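Local coordinates for protein alpha-rhamnosidase (Dictyoglomus thermophilum, PDB 6I60) that probably hydrolyses terminal non-reducing alpha-L-rhamnose residues of alpha-L-rhamnosides, at residues E903-K908 with K926-R931. Numbering follows the deposited sequence.
Sequences ERFVVK and KYIVIR
The ring of Phe905 meets the side chain of Ile928 obliquely, its CE1 lying 4.1 Å from Ile928 CG1 and 4.3 Å from Ile928 CD1. Against the same ring comes that of Tyr915, the two planes only about 10° apart; Tyr915 also touches Ile928, so three side chains share this end of the contact. On the other flat group, that of Arg931, Val929 CG1 sits 3.6 Å above the guanidinium plane, out near its margin; Glu922 and Glu895 form salt bridges with it, away from the Phe905 cluster. With chi1 at 45° the Phe905 ring, tucked between its own backbone N and carbonyl carbon, is directed at Ile928. On Ile928, CG1 is anti to the carbonyl carbon (chi1 -80°), and this branch carries the touch to Phe905. Two residues further on in each segment, Val907 CG1 approaches Ile930 CD1 at 4.3 Å, branch end to branch end. Val907 CG2 lies farther from Ile928 CG2, at 4.7 Å. The interface is small, 126 Å² in all, and purely apolar across the two segments. Val907 and Lys908 both face Tyr940 in a G1 beta bulge. Met941 of strand 935-941 touches both Phe905 and Val907, while Phe939 of that strand packs on Ile930. Strand 927-932 lies between strands 893-899 and 922-923, and the loop carrying Phe905 leads into strand 908-909, which pairs with 935-941; the contact thus joins two beta sheets face to face in the C-terminal beta-sandwich region.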
ATOM      1  N   GLU A 903      36.967 -17.713 -17.045  1.00 77.33           N
ATOM      2  CA  GLU A 903      37.346 -19.105 -17.275  1.00 77.05           C
ATOM      3  C   GLU A 903      38.052 -19.687 -16.058  1.00 75.42           C
ATOM      4  O   GLU A 903      37.760 -20.810 -15.635  1.00 82.56           O
ATOM      5  CB  GLU A 903      38.224 -19.209 -18.521  1.00 81.09           C
ATOM      6  CG  GLU A 903      37.437 -19.410 -19.805  1.00 90.37           C
ATOM      7  CD  GLU A 903      38.210 -19.000 -21.040  1.00 99.75           C
ATOM      8  OE1 GLU A 903      39.306 -19.557 -21.270  1.00101.10           O
ATOM      9  OE2 GLU A 903      37.722 -18.122 -21.782  1.00 92.01           O
ATOM     10  N   ARG A 904      38.983 -18.934 -15.486  1.00 71.43           N
ATOM     11  CA  ARG A 904      39.632 -19.288 -14.234  1.00 85.67           C
ATOM     12  C   ARG A 904      39.438 -18.150 -13.242  1.00 85.83           C
ATOM     13  O   ARG A 904      39.417 -16.983 -13.633  1.00 88.19           O
ATOM     14  CB  ARG A 904      41.113 -19.571 -14.445  1.00 89.12           C
ATOM     15  CG  ARG A 904      41.848 -19.938 -13.175  1.00 99.90           C
ATOM     16  CD  ARG A 904      43.156 -19.185 -13.026  1.00 93.43           C
ATOM     17  NE  ARG A 904      43.598 -18.468 -14.217  1.00 92.68           N
ATOM     18  CZ  ARG A 904      43.598 -17.146 -14.300  1.00 87.15           C
ATOM     19  NH1 ARG A 904      43.164 -16.424 -13.279  1.00 79.40           N
ATOM     20  NH2 ARG A 904      44.026 -16.540 -15.387  1.00 86.58           N
ATOM     21  N   PHE A 905      39.283 -18.489 -11.965  1.00 80.63           N
ATOM     22  CA  PHE A 905      39.015 -17.487 -10.942  1.00 80.34           C
ATOM     23  C   PHE A 905      39.492 -18.031  -9.605  1.00 81.15           C
ATOM     24  O   PHE A 905      40.087 -19.109  -9.530  1.00 82.57           O
ATOM     25  CB  PHE A 905      37.532 -17.114 -10.920  1.00 77.06           C
ATOM     26  CG  PHE A 905      36.610 -18.294 -10.997  1.00 74.98           C
ATOM     27  CD1 PHE A 905      36.149 -18.908  -9.844  1.00 74.10           C
ATOM     28  CD2 PHE A 905      36.207 -18.798 -12.223  1.00 77.51           C
ATOM     29  CE1 PHE A 905      35.302 -19.997  -9.914  1.00 65.74           C
ATOM     30  CE2 PHE A 905      35.364 -19.888 -12.299  1.00 73.75           C
ATOM     31  CZ  PHE A 905      34.911 -20.489 -11.142  1.00 65.62           C
ATOM     32  N   VAL A 906      39.226 -17.275  -8.542  1.00 82.00           N
ATOM     33  CA  VAL A 906      39.746 -17.571  -7.214  1.00 80.91           C
ATOM     34  C   VAL A 906      38.624 -17.759  -6.198  1.00 80.66           C
ATOM     35  O   VAL A 906      38.589 -18.760  -5.478  1.00 79.36           O
ATOM     36  CB  VAL A 906      40.734 -16.480  -6.743  1.00 79.76           C
ATOM     37  CG1 VAL A 906      41.512 -16.955  -5.533  1.00 74.30           C
ATOM     38  CG2 VAL A 906      41.685 -16.105  -7.870  1.00 75.45           C
ATOM     39  N   VAL A 907      37.694 -16.801  -6.129  1.00 73.27           N
ATOM     40  CA  VAL A 907      36.617 -16.782  -5.137  1.00 72.84           C
ATOM     41  C   VAL A 907      37.208 -16.744  -3.732  1.00 68.55           C
ATOM     42  O   VAL A 907      37.698 -17.757  -3.220  1.00 69.92           O
ATOM     43  CB  VAL A 907      35.654 -17.975  -5.299  1.00 66.04           C
ATOM     44  CG1 VAL A 907      34.580 -17.930  -4.225  1.00 68.68           C
ATOM     45  CG2 VAL A 907      35.022 -17.964  -6.679  1.00 67.19           C
ATOM     46  N   LYS A 908      37.157 -15.578  -3.092  1.00 73.13           N
ATOM     47  CA  LYS A 908      37.747 -15.375  -1.775  1.00 74.81           C
ATOM     48  C   LYS A 908      36.685 -14.890  -0.800  1.00 75.47           C
ATOM     49  O   LYS A 908      36.001 -13.897  -1.066  1.00 74.43           O
ATOM     50  CB  LYS A 908      38.899 -14.369  -1.838  1.00 69.59           C
ATOM     51  CG  LYS A 908      40.100 -14.841  -2.640  1.00 76.09           C
ATOM     52  CD  LYS A 908      41.246 -13.845  -2.540  1.00 79.52           C
ATOM     53  CE  LYS A 908      40.737 -12.416  -2.487  1.00 80.05           C
ATOM     54  NZ  LYS A 908      41.396 -11.625  -1.408  1.00 76.41           N
ATOM     55  N   LYS A 926      27.093 -22.548 -14.060  1.00 74.70           N
ATOM     56  CA  LYS A 926      26.755 -21.155 -14.337  1.00 70.05           C
ATOM     57  C   LYS A 926      27.048 -20.286 -13.120  1.00 68.20           C
ATOM     58  O   LYS A 926      27.401 -19.109 -13.259  1.00 63.41           O
ATOM     59  CB  LYS A 926      25.288 -21.013 -14.754  1.00 61.62           C
ATOM     60  CG  LYS A 926      25.072 -20.888 -16.256  1.00 65.12           C
ATOM     61  CD  LYS A 926      23.812 -20.085 -16.575  1.00 53.83           C
ATOM     62  CE  LYS A 926      23.777 -19.684 -18.041  1.00 52.46           C
ATOM     63  NZ  LYS A 926      23.369 -18.265 -18.225  1.00 59.29           N
ATOM     64  N   TYR A 927      26.911 -20.855 -11.925  1.00 73.61           N
ATOM     65  CA  TYR A 927      27.126 -20.130 -10.684  1.00 65.59           C
ATOM     66  C   TYR A 927      28.055 -20.918  -9.767  1.00 64.79           C
ATOM     67  O   TYR A 927      28.340 -22.099  -9.990  1.00 63.51           O
ATOM     68  CB  TYR A 927      25.799 -19.853  -9.962  1.00 57.35           C
ATOM     69  CG  TYR A 927      24.869 -18.916 -10.699  1.00 57.37           C
ATOM     70  CD1 TYR A 927      25.066 -17.541 -10.671  1.00 54.46           C
ATOM     71  CD2 TYR A 927      23.787 -19.409 -11.415  1.00 58.47           C
ATOM     72  CE1 TYR A 927      24.213 -16.684 -11.342  1.00 54.67           C
ATOM     73  CE2 TYR A 927      22.928 -18.561 -12.087  1.00 55.02           C
ATOM     74  CZ  TYR A 927      23.145 -17.201 -12.048  1.00 53.85           C
ATOM     75  OH  TYR A 927      22.285 -16.361 -12.719  1.00 55.50           O
ATOM     76  N   ILE A 928      28.532 -20.236  -8.729  1.00 67.04           N
ATOM     77  CA  ILE A 928      29.239 -20.857  -7.614  1.00 62.43           C
ATOM     78  C   ILE A 928      28.383 -20.650  -6.374  1.00 61.14           C
ATOM     79  O   ILE A 928      28.081 -19.507  -6.004  1.00 61.95           O
ATOM     80  CB  ILE A 928      30.649 -20.274  -7.423  1.00 61.40           C
ATOM     81  CG1 ILE A 928      31.624 -20.901  -8.424  1.00 65.90           C
ATOM     82  CG2 ILE A 928      31.137 -20.497  -5.998  1.00 64.31           C
ATOM     83  CD1 ILE A 928      32.123 -22.277  -8.021  1.00 67.45           C
ATOM     84  N   VAL A 929      27.985 -21.747  -5.740  1.00 60.86           N
ATOM     85  CA  VAL A 929      27.021 -21.708  -4.647  1.00 62.06           C
ATOM     86  C   VAL A 929      27.759 -21.661  -3.317  1.00 61.59           C
ATOM     87  O   VAL A 929      28.626 -22.500  -3.043  1.00 64.91           O
ATOM     88  CB  VAL A 929      26.074 -22.918  -4.708  1.00 58.63           C
ATOM     89  CG1 VAL A 929      25.056 -22.848  -3.582  1.00 57.15           C
ATOM     90  CG2 VAL A 929      25.382 -22.976  -6.060  1.00 58.41           C
ATOM     91  N   ILE A 930      27.413 -20.678  -2.490  1.00 60.88           N
ATOM     92  CA  ILE A 930      27.953 -20.532  -1.144  1.00 55.63           C
ATOM     93  C   ILE A 930      26.781 -20.410  -0.181  1.00 55.77           C
ATOM     94  O   ILE A 930      25.859 -19.622  -0.415  1.00 55.77           O
ATOM     95  CB  ILE A 930      28.881 -19.307  -1.024  1.00 55.54           C
ATOM     96  CG1 ILE A 930      30.011 -19.385  -2.054  1.00 63.64           C
ATOM     97  CG2 ILE A 930      29.450 -19.201   0.381  1.00 55.76           C
ATOM     98  CD1 ILE A 930      30.663 -18.050  -2.346  1.00 62.93           C
ATOM     99  N   ARG A 931      26.813 -21.195   0.892  1.00 55.44           N
ATOM    100  CA  ARG A 931      25.765 -21.198   1.904  1.00 50.60           C
ATOM    101  C   ARG A 931      26.329 -20.616   3.192  1.00 55.02           C
ATOM    102  O   ARG A 931      27.322 -21.127   3.722  1.00 63.19           O
ATOM    103  CB  ARG A 931      25.230 -22.611   2.136  1.00 48.89           C
ATOM    104  CG  ARG A 931      24.293 -23.095   1.047  1.00 56.91           C
ATOM    105  CD  ARG A 931      24.143 -24.606   1.070  1.00 59.56           C
ATOM    106  NE  ARG A 931      24.035 -25.163  -0.276  1.00 62.38           N
ATOM    107  CZ  ARG A 931      22.943 -25.095  -1.030  1.00 66.88           C
ATOM    108  NH1 ARG A 931      21.853 -24.490  -0.575  1.00 60.24           N
ATOM    109  NH2 ARG A 931      22.939 -25.633  -2.243  1.00 66.67           N
TER